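PDB 4Z3N: putative drug/sodium antiporter from Escherichia coli, which probably exports the genotoxin colibactin or related compounds across the cell membrane as an antiporter of the MATE family. Local coordinates for residues Y29-R34 with L314-Q319. Numbering follows the deposited sequence.
Sequences YKLLLR and LTVVGQ
With CG anti to the backbone N (chi1 176°), Leu31 meets Val316 tip to tip, whereas Leu32, with CG beside the backbone N and anti to the carbonyl carbon (chi1 -73°), crosses Val316 at about a right angle. The pair of leucines and the single valine join two helices of the MATE fold, both predicted to span the membrane: helix 28-56, near its start, and helix 286-322, near its end. The CB of Val316 is directed toward helix 28-56, and the side chain meets both leucines, mainly through CG2, which lies 3.9 Å from Leu31 CG. Its other methyl, CG1, reaches Leu31 CD2 at 4.1 Å. No hydrogen bond links the two segments; the contact is small, 116 Å² in all, and wholly apolar, with the backbones well apart at 7.7 Å between Leu32 CA and Val316 CA. Helix 326-358 packs against the contact, Ala335 and Ala336 touching Leu32 and Ala332 touching Val316, while Met23, from the loop preceding helix 28-56, also packs on Val316. All three touching side chains are buried. On Val316, CG2 is shared between two methyls, Leu31 CD2 at 3.7 Å and Leu32 CD2 at 4.1 Å.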
# COMPACT_ATOMS: atom_id res chain seq x y z
N TYR A 29 -4.09 0.22 22.80
CA TYR A 29 -3.13 1.21 22.31
C TYR A 29 -1.71 0.68 22.35
O TYR A 29 -0.99 0.79 21.36
CB TYR A 29 -3.22 2.52 23.10
CG TYR A 29 -4.55 3.20 22.91
CD1 TYR A 29 -4.90 3.72 21.68
CD2 TYR A 29 -5.45 3.31 23.96
CE1 TYR A 29 -6.13 4.33 21.50
CE2 TYR A 29 -6.67 3.91 23.80
CZ TYR A 29 -7.01 4.43 22.56
OH TYR A 29 -8.22 5.04 22.37
N LYS A 30 -1.32 0.09 23.48
CA LYS A 30 -0.02 -0.57 23.59
C LYS A 30 0.13 -1.69 22.56
O LYS A 30 1.16 -1.81 21.88
CB LYS A 30 0.20 -1.13 25.02
CG LYS A 30 0.26 -0.06 26.12
CD LYS A 30 1.16 1.11 25.70
CE LYS A 30 1.01 2.32 26.63
NZ LYS A 30 0.32 3.49 25.99
N LEU A 31 -0.91 -2.50 22.43
CA LEU A 31 -0.89 -3.61 21.50
C LEU A 31 -0.72 -3.15 20.04
O LEU A 31 0.16 -3.64 19.34
CB LEU A 31 -2.17 -4.44 21.66
CG LEU A 31 -2.36 -5.59 20.68
CD1 LEU A 31 -1.20 -6.60 20.74
CD2 LEU A 31 -3.74 -6.27 20.86
N LEU A 32 -1.52 -2.19 19.59
CA LEU A 32 -1.40 -1.70 18.22
C LEU A 32 -0.06 -0.99 17.94
O LEU A 32 0.50 -1.12 16.84
CB LEU A 32 -2.56 -0.75 17.88
CG LEU A 32 -3.93 -1.38 17.67
CD1 LEU A 32 -4.99 -0.31 17.66
CD2 LEU A 32 -3.97 -2.20 16.39
N LEU A 33 0.44 -0.23 18.90
CA LEU A 33 1.66 0.54 18.68
C LEU A 33 2.86 -0.35 18.60
O LEU A 33 3.74 -0.14 17.77
CB LEU A 33 1.88 1.55 19.79
CG LEU A 33 1.18 2.88 19.61
CD1 LEU A 33 1.58 3.78 20.76
CD2 LEU A 33 1.56 3.46 18.25
N ARG A 34 2.91 -1.35 19.48
CA ARG A 34 4.08 -2.21 19.52
C ARG A 34 4.16 -3.05 18.26
O ARG A 34 5.24 -3.50 17.87
CB ARG A 34 4.03 -3.11 20.74
CG ARG A 34 3.49 -4.45 20.44
CD ARG A 34 3.04 -5.11 21.73
NE ARG A 34 3.95 -6.18 22.12
CZ ARG A 34 3.80 -6.90 23.21
NH1 ARG A 34 2.77 -6.66 24.02
NH2 ARG A 34 4.67 -7.87 23.49
N LEU A 314 -5.14 -5.44 11.30
CA LEU A 314 -5.55 -6.67 10.62
C LEU A 314 -5.31 -7.90 11.52
O LEU A 314 -6.20 -8.74 11.75
CB LEU A 314 -4.79 -6.82 9.28
CG LEU A 314 -5.26 -8.01 8.44
CD1 LEU A 314 -6.17 -7.54 7.35
CD2 LEU A 314 -4.09 -8.78 7.88
N THR A 315 -4.11 -7.99 12.06
CA THR A 315 -3.76 -9.02 13.02
C THR A 315 -4.63 -9.04 14.28
O THR A 315 -5.04 -10.12 14.75
CB THR A 315 -2.34 -8.87 13.43
OG1 THR A 315 -1.57 -8.57 12.26
CG2 THR A 315 -1.85 -10.14 14.09
N VAL A 316 -4.89 -7.86 14.84
CA VAL A 316 -5.66 -7.76 16.07
C VAL A 316 -7.14 -8.06 15.82
O VAL A 316 -7.79 -8.77 16.60
CB VAL A 316 -5.50 -6.37 16.73
CG1 VAL A 316 -6.48 -6.22 17.87
CG2 VAL A 316 -4.06 -6.18 17.20
N VAL A 317 -7.68 -7.53 14.72
CA VAL A 317 -9.06 -7.81 14.36
C VAL A 317 -9.19 -9.27 13.96
O VAL A 317 -10.08 -9.97 14.44
CB VAL A 317 -9.58 -6.93 13.21
CG1 VAL A 317 -10.98 -7.39 12.76
CG2 VAL A 317 -9.57 -5.45 13.62
N GLY A 318 -8.29 -9.73 13.09
CA GLY A 318 -8.34 -11.10 12.61
C GLY A 318 -8.28 -12.15 13.73
O GLY A 318 -9.06 -13.12 13.73
N GLN A 319 -7.36 -11.96 14.67
CA GLN A 319 -7.15 -12.90 15.77
C GLN A 319 -8.23 -12.84 16.84
O GLN A 319 -8.69 -13.87 17.33
CB GLN A 319 -5.77 -12.67 16.40
CG GLN A 319 -4.63 -13.31 15.59
CD GLN A 319 -3.40 -13.54 16.42
OE1 GLN A 319 -3.41 -13.34 17.62
NE2 GLN A 319 -2.32 -13.98 15.78